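Local structure of XPF endonuclease (Aeropyrum pernix, 2BGW) at residues V11-R16 with P21-L26; E70-L75 with L111-R116; L161-S166 with G183-F188; E195-E200 with K205-I210. The protein probably cuts DNA near junctions of double and single strands as a structure-specific, magnesium-dependent endonuclease of the XPF family, acting in DNA repair. One frame throughout, in Å; residues are numbered along the deposited sequence.

Contact 1. Residues V11-R16 with P21-L26; sequences VYVDVR and PVPSIL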
# COMPACT_ATOMS: atom_id res chain seq x y z
N VAL A 11 7.71 -13.57 -3.46
CA VAL A 11 7.11 -12.29 -3.82
C VAL A 11 7.13 -12.14 -5.31
O VAL A 11 7.98 -12.73 -5.97
CB VAL A 11 7.84 -11.07 -3.18
CG1 VAL A 11 7.98 -11.23 -1.67
CG2 VAL A 11 9.19 -10.81 -3.81
N TYR A 12 6.21 -11.35 -5.84
CA TYR A 12 6.18 -10.99 -7.25
C TYR A 12 6.67 -9.58 -7.50
O TYR A 12 6.22 -8.65 -6.83
CB TYR A 12 4.75 -11.07 -7.76
CG TYR A 12 4.24 -12.46 -7.97
CD1 TYR A 12 3.61 -13.15 -6.93
CD2 TYR A 12 4.35 -13.08 -9.21
CE1 TYR A 12 3.12 -14.43 -7.11
CE2 TYR A 12 3.87 -14.38 -9.41
CZ TYR A 12 3.25 -15.05 -8.36
OH TYR A 12 2.77 -16.32 -8.53
N VAL A 13 7.57 -9.41 -8.47
CA VAL A 13 8.05 -8.09 -8.90
C VAL A 13 7.31 -7.64 -10.11
O VAL A 13 7.25 -8.38 -11.09
CB VAL A 13 9.46 -8.09 -9.52
CG1 VAL A 13 10.23 -6.92 -9.02
CG2 VAL A 13 10.18 -9.36 -9.33
N ASP A 14 6.84 -6.41 -10.12
CA ASP A 14 6.37 -5.92 -11.39
C ASP A 14 7.51 -5.79 -12.40
O ASP A 14 8.65 -5.55 -12.03
CB ASP A 14 5.63 -4.60 -11.28
CG ASP A 14 5.16 -4.13 -12.61
OD1 ASP A 14 5.92 -3.39 -13.24
OD2 ASP A 14 4.08 -4.59 -13.06
N VAL A 15 7.20 -5.92 -13.67
CA VAL A 15 8.22 -5.85 -14.71
C VAL A 15 8.97 -4.52 -14.77
O VAL A 15 10.20 -4.51 -14.89
CB VAL A 15 7.62 -6.18 -16.07
CG1 VAL A 15 8.63 -5.86 -17.19
CG2 VAL A 15 7.20 -7.66 -16.09
N ARG A 16 8.24 -3.41 -14.69
CA ARG A 16 8.85 -2.08 -14.69
C ARG A 16 9.94 -1.98 -13.61
O ARG A 16 10.87 -1.18 -13.73
CB ARG A 16 7.78 -0.96 -14.57
CG ARG A 16 6.92 -0.70 -15.86
CD ARG A 16 5.60 0.14 -15.59
NE ARG A 16 5.02 0.77 -16.82
CZ ARG A 16 3.89 1.51 -16.88
NH1 ARG A 16 3.15 1.78 -15.79
NH2 ARG A 16 3.49 2.00 -18.06
N PRO A 21 18.46 -3.19 -8.86
CA PRO A 21 19.35 -4.10 -8.15
C PRO A 21 18.56 -4.94 -7.16
O PRO A 21 19.02 -6.02 -6.80
CB PRO A 21 20.26 -3.15 -7.38
CG PRO A 21 20.17 -1.89 -8.08
CD PRO A 21 18.78 -1.79 -8.56
N VAL A 22 17.37 -4.47 -6.78
CA VAL A 22 16.58 -5.09 -5.72
C VAL A 22 16.28 -6.59 -5.86
O VAL A 22 16.59 -7.34 -4.94
CB VAL A 22 15.30 -4.33 -5.43
CG1 VAL A 22 14.68 -4.81 -4.15
CG2 VAL A 22 15.60 -2.86 -5.32
N PRO A 23 15.66 -7.04 -6.98
CA PRO A 23 15.40 -8.48 -7.14
C PRO A 23 16.57 -9.43 -6.89
O PRO A 23 16.39 -10.41 -6.17
CB PRO A 23 14.91 -8.59 -8.58
CG PRO A 23 14.23 -7.29 -8.80
CD PRO A 23 15.10 -6.27 -8.10
N SER A 24 17.75 -9.15 -7.44
CA SER A 24 18.94 -10.01 -7.21
C SER A 24 19.33 -10.04 -5.76
O SER A 24 19.72 -11.07 -5.25
CB SER A 24 20.14 -9.52 -8.02
OG SER A 24 19.71 -9.22 -9.33
N ILE A 25 19.23 -8.89 -5.11
CA ILE A 25 19.47 -8.86 -3.67
C ILE A 25 18.45 -9.73 -2.96
O ILE A 25 18.83 -10.55 -2.11
CB ILE A 25 19.49 -7.43 -3.11
CG1 ILE A 25 20.53 -6.60 -3.85
CG2 ILE A 25 19.87 -7.47 -1.65
CD1 ILE A 25 20.47 -5.13 -3.52
N LEU A 26 17.18 -9.58 -3.32
CA LEU A 26 16.09 -10.36 -2.75
C LEU A 26 16.32 -11.86 -2.89
O LEU A 26 16.14 -12.62 -1.95
CB LEU A 26 14.76 -9.98 -3.37
CG LEU A 26 14.00 -8.91 -2.61
CD1 LEU A 26 12.75 -8.54 -3.36
CD2 LEU A 26 13.66 -9.33 -1.18

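Contact 2. Residues E70-L75 with L111-R116; sequences EQASRL and LDYGIR. With SO4 (sulfate ion), chain K; nucleotides of chain D; nucleotides of chain C.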
# COMPACT_ATOMS: atom_id res chain seq x y z
N GLU A 70 -1.99 10.24 -7.11
CA GLU A 70 -2.90 9.47 -7.93
C GLU A 70 -2.54 8.04 -7.69
O GLU A 70 -3.38 7.24 -7.27
CB GLU A 70 -2.82 9.86 -9.41
CG GLU A 70 -3.79 11.02 -9.79
N GLN A 71 -1.27 7.72 -7.88
CA GLN A 71 -0.74 6.40 -7.54
C GLN A 71 -1.08 5.98 -6.11
O GLN A 71 -1.34 4.81 -5.84
CB GLN A 71 0.74 6.47 -7.66
CG GLN A 71 1.44 5.18 -7.52
CD GLN A 71 2.84 5.31 -8.06
OE1 GLN A 71 3.28 6.42 -8.39
NE2 GLN A 71 3.55 4.19 -8.16
N ALA A 72 -1.06 6.94 -5.21
CA ALA A 72 -1.20 6.66 -3.81
C ALA A 72 -2.57 6.13 -3.52
O ALA A 72 -2.72 5.12 -2.87
CB ALA A 72 -0.93 7.92 -2.96
N SER A 73 -3.56 6.85 -4.01
CA SER A 73 -4.97 6.53 -3.76
C SER A 73 -5.41 5.25 -4.48
O SER A 73 -6.29 4.54 -3.99
CB SER A 73 -5.86 7.71 -4.17
OG SER A 73 -5.66 8.02 -5.55
N ARG A 74 -4.82 4.95 -5.63
CA ARG A 74 -5.08 3.70 -6.28
C ARG A 74 -4.66 2.54 -5.37
O ARG A 74 -5.48 1.67 -5.03
CB ARG A 74 -4.35 3.61 -7.61
CG ARG A 74 -5.30 3.19 -8.72
CD ARG A 74 -4.68 3.35 -10.09
NE ARG A 74 -3.60 2.38 -10.27
CZ ARG A 74 -3.30 1.82 -11.44
NH1 ARG A 74 -4.02 2.13 -12.53
NH2 ARG A 74 -2.30 0.96 -11.53
N LEU A 75 -3.39 2.57 -4.94
CA LEU A 75 -2.87 1.53 -4.09
C LEU A 75 -3.73 1.34 -2.87
O LEU A 75 -4.08 0.21 -2.52
CB LEU A 75 -1.42 1.80 -3.74
CG LEU A 75 -0.42 1.82 -4.88
CD1 LEU A 75 0.89 2.39 -4.37
CD2 LEU A 75 -0.17 0.49 -5.56
N LEU A 111 -1.88 9.87 6.73
CA LEU A 111 -3.15 10.12 7.42
C LEU A 111 -4.38 10.07 6.50
O LEU A 111 -5.46 9.68 6.92
CB LEU A 111 -3.13 11.47 8.13
CG LEU A 111 -2.48 11.65 9.50
CD1 LEU A 111 -3.06 12.88 10.22
CD2 LEU A 111 -2.67 10.42 10.36
N ASP A 112 -4.21 10.49 5.26
CA ASP A 112 -5.33 10.58 4.33
C ASP A 112 -5.78 9.22 3.77
O ASP A 112 -6.96 8.95 3.69
CB ASP A 112 -4.98 11.53 3.17
CG ASP A 112 -5.14 13.01 3.55
OD1 ASP A 112 -5.63 13.34 4.69
OD2 ASP A 112 -4.75 13.84 2.68
N TYR A 113 -4.84 8.38 3.37
CA TYR A 113 -5.20 7.08 2.87
C TYR A 113 -4.55 5.91 3.62
O TYR A 113 -4.45 4.80 3.08
CB TYR A 113 -4.85 6.95 1.39
CG TYR A 113 -4.97 8.18 0.51
CD1 TYR A 113 -3.83 8.92 0.19
CD2 TYR A 113 -6.17 8.55 -0.09
CE1 TYR A 113 -3.88 10.03 -0.66
CE2 TYR A 113 -6.23 9.68 -0.96
CZ TYR A 113 -5.06 10.41 -1.23
OH TYR A 113 -5.03 11.54 -2.06
N GLY A 114 -4.12 6.13 4.86
CA GLY A 114 -3.44 5.11 5.65
C GLY A 114 -2.20 4.43 5.06
O GLY A 114 -1.81 3.37 5.54
N ILE A 115 -1.57 5.02 4.04
CA ILE A 115 -0.39 4.39 3.45
C ILE A 115 0.68 4.38 4.50
O ILE A 115 0.62 5.16 5.45
CB ILE A 115 0.08 5.12 2.19
CG1 ILE A 115 -0.75 4.67 0.99
CG2 ILE A 115 1.51 4.79 1.84
CD1 ILE A 115 -1.71 5.72 0.51
N ARG A 116 1.63 3.45 4.35
CA ARG A 116 2.73 3.25 5.32
C ARG A 116 4.06 3.50 4.65
O ARG A 116 4.30 3.04 3.52
CB ARG A 116 2.67 1.85 5.93
CG ARG A 116 1.50 1.70 6.86
CD ARG A 116 1.28 0.30 7.32
NE ARG A 116 0.25 0.26 8.35
CZ ARG A 116 0.50 0.48 9.64
NH1 ARG A 116 1.73 0.76 10.03
NH2 ARG A 116 -0.47 0.44 10.54
S SO4 K . -4.34 1.28 10.14
O1 SO4 K . -4.39 2.72 9.85
O2 SO4 K . -5.67 0.75 9.82
O3 SO4 K . -3.37 0.62 9.23
O4 SO4 K . -4.06 1.05 11.57
O5' DT D 1 -3.14 5.82 10.55
C5' DT D 1 -4.54 5.70 10.67
C4' DT D 1 -5.18 6.62 9.66
O4' DT D 1 -5.13 6.07 8.32
C3' DT D 1 -6.63 6.70 10.00
O3' DT D 1 -6.95 8.02 10.27
C2' DT D 1 -7.41 6.17 8.80
C1' DT D 1 -6.38 6.25 7.70
N1 DT D 1 -6.61 5.21 6.72
C2 DT D 1 -7.29 5.52 5.54
O2 DT D 1 -7.72 6.61 5.26
N3 DT D 1 -7.45 4.47 4.67
C4 DT D 1 -7.01 3.18 4.88
O4 DT D 1 -7.21 2.32 4.03
C5 DT D 1 -6.32 2.91 6.13
C7 DT D 1 -5.89 1.52 6.50
C6 DT D 1 -6.15 3.93 6.98
P DA C 15 -13.33 7.01 -5.71
OP1 DA C 15 -14.03 8.09 -6.42
OP2 DA C 15 -12.71 5.90 -6.49
O5' DA C 15 -12.20 7.70 -4.81
C5' DA C 15 -12.64 8.80 -4.02
C4' DA C 15 -11.63 9.10 -2.94
O4' DA C 15 -11.53 7.94 -2.06
C3' DA C 15 -10.23 9.31 -3.53
O3' DA C 15 -9.82 10.68 -3.41
C2' DA C 15 -9.33 8.36 -2.74
C1' DA C 15 -10.21 7.92 -1.57
N9 DA C 15 -9.78 6.61 -1.07
C8 DA C 15 -9.62 5.46 -1.79
N7 DA C 15 -9.16 4.46 -1.07
C5 DA C 15 -9.01 4.99 0.20
C6 DA C 15 -8.54 4.43 1.41
N6 DA C 15 -8.15 3.16 1.56
N1 DA C 15 -8.50 5.25 2.49
C2 DA C 15 -8.89 6.52 2.33
N3 DA C 15 -9.33 7.15 1.24
C4 DA C 15 -9.37 6.32 0.21

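Contact 3. Residues L161-S166 with G183-F188; sequences LYILQS and GSLERF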
# COMPACT_ATOMS: atom_id res chain seq x y z
N LEU A 161 -8.79 -9.69 -9.07
CA LEU A 161 -9.29 -8.80 -8.03
C LEU A 161 -9.34 -7.34 -8.45
O LEU A 161 -10.21 -6.59 -8.02
CB LEU A 161 -8.44 -8.97 -6.78
CG LEU A 161 -8.68 -10.32 -6.11
CD1 LEU A 161 -7.53 -10.66 -5.25
CD2 LEU A 161 -9.96 -10.25 -5.30
N TYR A 162 -8.42 -6.93 -9.30
CA TYR A 162 -8.37 -5.57 -9.80
C TYR A 162 -9.57 -5.32 -10.71
O TYR A 162 -10.19 -4.25 -10.70
CB TYR A 162 -7.04 -5.34 -10.54
CG TYR A 162 -6.86 -3.99 -11.19
CD1 TYR A 162 -7.13 -2.82 -10.50
CD2 TYR A 162 -6.41 -3.88 -12.50
CE1 TYR A 162 -6.98 -1.58 -11.10
CE2 TYR A 162 -6.23 -2.65 -13.11
CZ TYR A 162 -6.53 -1.50 -12.41
OH TYR A 162 -6.36 -0.27 -12.99
N ILE A 163 -9.90 -6.35 -11.49
CA ILE A 163 -11.02 -6.29 -12.40
C ILE A 163 -12.33 -6.24 -11.61
O ILE A 163 -13.11 -5.31 -11.79
CB ILE A 163 -10.90 -7.38 -13.47
CG1 ILE A 163 -9.70 -7.00 -14.34
CG2 ILE A 163 -12.16 -7.49 -14.31
CD1 ILE A 163 -9.12 -8.06 -15.16
N LEU A 164 -12.53 -7.15 -10.68
CA LEU A 164 -13.71 -7.05 -9.82
C LEU A 164 -13.81 -5.68 -9.12
O LEU A 164 -14.93 -5.15 -9.03
CB LEU A 164 -13.79 -8.20 -8.81
CG LEU A 164 -13.95 -9.61 -9.40
CD1 LEU A 164 -13.65 -10.66 -8.35
CD2 LEU A 164 -15.33 -9.85 -9.95
N GLN A 165 -12.69 -5.09 -8.64
CA GLN A 165 -12.72 -3.80 -7.88
C GLN A 165 -13.22 -2.60 -8.71
O GLN A 165 -13.80 -1.64 -8.18
CB GLN A 165 -11.34 -3.45 -7.28
CG GLN A 165 -11.12 -3.74 -5.77
CD GLN A 165 -9.88 -4.67 -5.53
OE1 GLN A 165 -8.73 -4.22 -5.57
NE2 GLN A 165 -10.13 -5.97 -5.32
N SER A 166 -13.00 -2.68 -10.02
CA SER A 166 -13.41 -1.63 -10.93
C SER A 166 -14.93 -1.47 -11.03
O SER A 166 -15.40 -0.49 -11.56
CB SER A 166 -12.77 -1.85 -12.31
OG SER A 166 -13.32 -2.99 -12.96
N GLY A 183 -15.52 -18.99 -7.81
CA GLY A 183 -14.30 -19.64 -8.23
C GLY A 183 -13.67 -19.07 -9.48
O GLY A 183 -12.58 -19.47 -9.83
N SER A 184 -14.33 -18.14 -10.15
CA SER A 184 -13.88 -17.72 -11.48
C SER A 184 -14.52 -16.39 -11.79
O SER A 184 -15.60 -16.12 -11.28
CB SER A 184 -14.34 -18.74 -12.52
OG SER A 184 -13.64 -18.56 -13.73
N LEU A 185 -13.88 -15.56 -12.61
CA LEU A 185 -14.51 -14.29 -13.01
C LEU A 185 -15.69 -14.57 -13.91
O LEU A 185 -16.77 -13.99 -13.79
CB LEU A 185 -13.53 -13.36 -13.73
CG LEU A 185 -12.46 -12.66 -12.90
CD1 LEU A 185 -12.14 -11.31 -13.51
CD2 LEU A 185 -12.88 -12.52 -11.44
N GLU A 186 -15.45 -15.50 -14.82
CA GLU A 186 -16.40 -15.75 -15.89
C GLU A 186 -17.67 -16.44 -15.40
O GLU A 186 -18.77 -16.10 -15.86
CB GLU A 186 -15.73 -16.54 -16.97
CG GLU A 186 -16.55 -16.68 -18.16
CD GLU A 186 -16.43 -18.07 -18.65
OE1 GLU A 186 -16.51 -18.97 -17.79
OE2 GLU A 186 -16.21 -18.25 -19.87
N ARG A 187 -17.53 -17.38 -14.47
CA ARG A 187 -18.69 -17.88 -13.75
C ARG A 187 -19.43 -16.71 -13.06
O ARG A 187 -20.66 -16.65 -13.11
CB ARG A 187 -18.32 -18.99 -12.75
N PHE A 188 -18.69 -15.77 -12.48
CA PHE A 188 -19.31 -14.64 -11.79
C PHE A 188 -20.03 -13.70 -12.74
O PHE A 188 -21.12 -13.21 -12.43
CB PHE A 188 -18.30 -13.81 -10.98
CG PHE A 188 -18.86 -12.50 -10.48
CD1 PHE A 188 -19.81 -12.48 -9.45
CD2 PHE A 188 -18.48 -11.30 -11.07
CE1 PHE A 188 -20.36 -11.30 -9.01
CE2 PHE A 188 -19.02 -10.11 -10.62
CZ PHE A 188 -19.98 -10.11 -9.58

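Contact 4. Residues E195-E200 with K205-I210; sequences EISKVE and KRAEEI. With nucleotides of chain D.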
# COMPACT_ATOMS: atom_id res chain seq x y z
N GLU A 195 -28.09 -14.40 -7.68
CA GLU A 195 -26.97 -15.24 -7.26
C GLU A 195 -25.80 -14.39 -6.79
O GLU A 195 -25.08 -14.76 -5.86
CB GLU A 195 -26.58 -16.17 -8.40
CG GLU A 195 -26.47 -17.62 -7.97
CD GLU A 195 -26.47 -18.58 -9.15
OE1 GLU A 195 -26.32 -18.10 -10.32
OE2 GLU A 195 -26.61 -19.81 -8.89
N ILE A 196 -25.66 -13.25 -7.46
CA ILE A 196 -24.75 -12.19 -7.12
C ILE A 196 -25.12 -11.49 -5.81
O ILE A 196 -24.27 -10.85 -5.20
CB ILE A 196 -24.77 -11.11 -8.22
CG1 ILE A 196 -24.20 -11.67 -9.52
CG2 ILE A 196 -24.00 -9.88 -7.77
CD1 ILE A 196 -24.36 -10.72 -10.68
N SER A 197 -26.38 -11.54 -5.40
CA SER A 197 -26.75 -10.88 -4.14
C SER A 197 -26.54 -11.82 -2.99
O SER A 197 -26.54 -11.39 -1.83
CB SER A 197 -28.17 -10.35 -4.16
OG SER A 197 -28.99 -11.09 -5.04
N LYS A 198 -26.33 -13.10 -3.31
CA LYS A 198 -26.06 -14.12 -2.29
C LYS A 198 -24.79 -13.74 -1.52
O LYS A 198 -24.75 -13.84 -0.29
CB LYS A 198 -25.97 -15.54 -2.91
N VAL A 199 -23.79 -13.25 -2.24
CA VAL A 199 -22.56 -12.64 -1.68
C VAL A 199 -22.77 -11.70 -0.47
O VAL A 199 -23.56 -10.76 -0.55
CB VAL A 199 -21.84 -11.86 -2.80
CG1 VAL A 199 -20.53 -11.28 -2.31
CG2 VAL A 199 -21.62 -12.80 -3.98
N GLU A 200 -22.07 -11.99 0.63
CA GLU A 200 -22.05 -11.10 1.81
C GLU A 200 -21.49 -9.72 1.43
O GLU A 200 -20.38 -9.61 0.89
CB GLU A 200 -21.26 -11.72 2.99
N LYS A 205 -29.82 -3.75 -4.87
CA LYS A 205 -29.41 -2.51 -5.57
C LYS A 205 -28.03 -2.64 -6.28
O LYS A 205 -27.91 -2.34 -7.48
CB LYS A 205 -29.47 -1.28 -4.64
N ARG A 206 -27.01 -3.10 -5.56
CA ARG A 206 -25.69 -3.24 -6.16
C ARG A 206 -25.67 -4.38 -7.21
O ARG A 206 -24.97 -4.29 -8.22
CB ARG A 206 -24.61 -3.42 -5.10
N ALA A 207 -26.46 -5.42 -6.95
CA ALA A 207 -26.56 -6.55 -7.86
C ALA A 207 -27.14 -6.08 -9.19
O ALA A 207 -26.59 -6.38 -10.25
CB ALA A 207 -27.40 -7.67 -7.25
N GLU A 208 -28.25 -5.33 -9.11
CA GLU A 208 -28.90 -4.74 -10.28
C GLU A 208 -27.88 -3.94 -11.08
O GLU A 208 -27.71 -4.16 -12.28
CB GLU A 208 -30.10 -3.85 -9.89
N GLU A 209 -27.18 -3.04 -10.40
CA GLU A 209 -26.18 -2.21 -11.06
C GLU A 209 -25.16 -3.07 -11.85
O GLU A 209 -24.81 -2.76 -13.01
CB GLU A 209 -25.51 -1.28 -10.02
CG GLU A 209 -24.30 -0.45 -10.50
CD GLU A 209 -24.65 0.61 -11.53
OE1 GLU A 209 -25.70 0.48 -12.20
OE2 GLU A 209 -23.88 1.58 -11.70
N ILE A 210 -24.71 -4.16 -11.21
CA ILE A 210 -23.66 -5.01 -11.76
C ILE A 210 -24.18 -5.69 -13.01
O ILE A 210 -23.58 -5.58 -14.11
CB ILE A 210 -23.17 -6.05 -10.74
CG1 ILE A 210 -22.35 -5.38 -9.63
CG2 ILE A 210 -22.32 -7.12 -11.42
CD1 ILE A 210 -22.20 -6.22 -8.37
P DT D 7 -26.55 -2.17 -1.20
OP1 DT D 7 -26.08 -3.16 -2.21
OP2 DT D 7 -27.90 -1.57 -1.37
O5' DT D 7 -26.28 -2.84 0.24
C5' DT D 7 -24.94 -3.25 0.47
C4' DT D 7 -24.83 -4.04 1.76
O4' DT D 7 -25.05 -3.15 2.88
C3' DT D 7 -25.85 -5.16 1.92
O3' DT D 7 -25.10 -6.33 2.24
C2' DT D 7 -26.80 -4.67 3.02
C1' DT D 7 -25.90 -3.77 3.84
N1 DT D 7 -26.48 -2.62 4.63
C2 DT D 7 -26.06 -2.43 5.95
O2 DT D 7 -25.29 -3.15 6.57
N3 DT D 7 -26.62 -1.34 6.57
C4 DT D 7 -27.50 -0.44 6.02
O4 DT D 7 -27.91 0.50 6.69
C5 DT D 7 -27.90 -0.66 4.64
C7 DT D 7 -28.86 0.27 3.95
C6 DT D 7 -27.36 -1.73 4.01
P DC D 8 -25.81 -7.71 2.63
OP1 DC D 8 -24.86 -8.81 2.32
OP2 DC D 8 -27.14 -7.67 2.00
O5' DC D 8 -25.95 -7.59 4.23
C5' DC D 8 -24.72 -7.55 4.92
C4' DC D 8 -24.85 -7.40 6.42
O4' DC D 8 -25.56 -6.18 6.82
C3' DC D 8 -25.57 -8.53 7.11
O3' DC D 8 -24.75 -8.79 8.22
C2' DC D 8 -26.96 -7.95 7.43
C1' DC D 8 -26.64 -6.48 7.71
N1 DC D 8 -27.67 -5.37 7.46
C2 DC D 8 -27.97 -4.43 8.47
O2 DC D 8 -27.43 -4.54 9.58
N3 DC D 8 -28.85 -3.43 8.21
C4 DC D 8 -29.42 -3.37 7.00
N4 DC D 8 -30.29 -2.39 6.78
C5 DC D 8 -29.14 -4.29 5.96
C6 DC D 8 -28.27 -5.26 6.23

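Contact 1. Residues V11-R16 with P21-L26
V13 meets P23. Methyl CG1 of V13 reaches the ring carbon CG of P23 at 4.0 Å. The two side chains cross at about a right angle. The valine touches the proline ring with this one methyl. A second pair lies further back along the strand. There V11 CG2 stands 4.2 Å from L26 CD1. Both pairs are apolar and buried. V11 and V13 are two apart in the strand and point to the same side, toward the helix. P23 and L26 are three apart in the helix, nearly one turn, and so face the strand together. Y12, between the two valines, serves the other side of the strand.

Strand 10-14 and helix 22-28 are the first two elements of a beta-alpha-beta unit that ends in strand 32-36. The unit belongs to the ERCC4 nuclease domain, a member of the PD-(D/E)XK clan. Strand 32-36 is hydrogen-bonded to V11 and V13 and sends V33 against V13 and L26. On the other flank, Y43 of strand 43-46 touches V13, P23 and L26.

D14 ties down the connection that follows. Its OD1 accepts from R16 N at 2.7 Å, which makes an Asx turn. The amide lies above the carboxylate plane, 37° out of it. OD2 takes a hydrogen bond from L38 N, and the side chain of V13 lies about 6 Å from that of the magnesium ligand D42.

Contact 2. Residues E70-L75 with L111-R116
Y113 lays one face of its ring over S73. The CB of S73 sits 4.2 Å from the ring centroid and 27° off the ring normal, a CH-pi contact. A72 CB also approaches the ring, obliquely, at 4.3 Å from Y113 CE1. The adenine of DA15 of chain C meets the same ring at its edge, where N3 lies 3.7 Å from Y113 CD2. S73 CB and Y113 CE2 also both touch the sugar carbon C2' of that nucleotide.

I115 comes to A72 with the end of its longer branch. CG1 stands anti to the carbonyl carbon (chi1 -82°), and CD1 ends 3.6 Å from A72 O and 4.2 Å from A72 CB. The segments thus join helix 67-78 to the turn between helix 99-112 and strand 116-120 in the ERCC4 nuclease domain. I115 also packs on V82 and I84 of the central sheet.

G114 has positive phi in this turn. The backbone of Y113 and G114 packs against the base of DT1 of chain D. R116 carries an extended chain from CG to NE, and its NH2 gives a hydrogen bond to sulfate O3 at 3.2 Å. The sulfate meets the guanidinium at its edge. R116 NH1 of the second subunit also binds this sulfate, while R116 NH2 donates to G114 O of that subunit.

Contact 3. Residues L161-S166 with G183-F188
L185 fits into the hollow between I163 and L164 and fills it with both of its methyls. CD1 goes to I163, 3.9 Å from CG2. CD2 goes to L164, where CG and CD1 are both 3.7 Å away. The leucine fork therefore straddles two neighbouring residues of the helix. Its side chain crosses that of I163 at about a right angle.

L164 in turn pushes its other methyl toward F188. CD2 lies 3.6 Å from F188 CD2, meeting the ring obliquely. F188 is three residues after L185, so both line one side of the short helix 185-188. The ring swings toward L164 because CG is anti to the backbone N (chi1 169°). All four side chains are buried.

S184 stands at the N-cap position of the short helix. At the end of the other segment, S166 OG gives a 2.6 Å hydrogen bond to I163 O.

The contact belongs to the helix-hairpin-helix domain. Helix 172-182 closes it, with A175 against L164, I178 against F188, and the F182 ring edge-to-face with that of F188. I163 also packs on F167 of the second subunit.

Contact 4. Residues E195-E200 with K205-I210
A207 and I210 are the residues of helix 204-215 that reach helix 193-198. Before them come K205 and R206, both modelled only to CB, at the DNA. K205 CB lies 3.6 Å from OP2 of DT7 of chain D. The backbone N of R206 gives a weak 3.5 Å hydrogen bond to OP1 of the same phosphate. The amide lies in the first turn of the helix, where the helix dipole would probably help to hold a phosphate. This is consistent with the way helix-hairpin-helix motifs hold a phosphate with backbone amides near the start of the second helix.

A207 then turns its methyl toward the other helix. CB lies 4.1 Å from I196 CG2 and 4.2 Å from S197 CB. Its small size suits the close approach, with the CA atoms of S197 and A207 5.7 Å apart. S197 meets it with CB, while its OG is hydrogen-bonded chiefly to K193 O, with A194 O also near.

Nearly one turn on, I210 comes in with CD1, 4.1 Å from the same I196 CG2. That methyl stands anti to the backbone N of I196, which directs it between A207 and I210. The two isoleucine side chains cross obliquely.

Around this pair, I210 also packs on F167 and I170, and I196 on A191. V199, just after the first helix, leans on I178 and F182 of helix 172-182. E209 OE2 is hydrogen-bonded to S154 OG of the second subunit.

How the contacts relate
Contacts 1 and 2 belong to the nuclease domain, contacts 3 and 4 to the helix-hairpin-helix domain. Contacts 1, 3 and 4 meet through carbon atoms and are buried. Contact 1 sets a helix on a strand, whereas contacts 3 and 4 set helix on helix. Contact 2 is only partly buried and meets bases and a sulfate. Contact 4 has a DNA backbone phosphate at its helix start. The second subunit touches contacts 2, 3 and 4 but not contact 1. Contacts 3 and 4 share a core, because F188 packs on I196 and I210. R74 and Y162 touch between contacts 2 and 3 and so bridge the two domains.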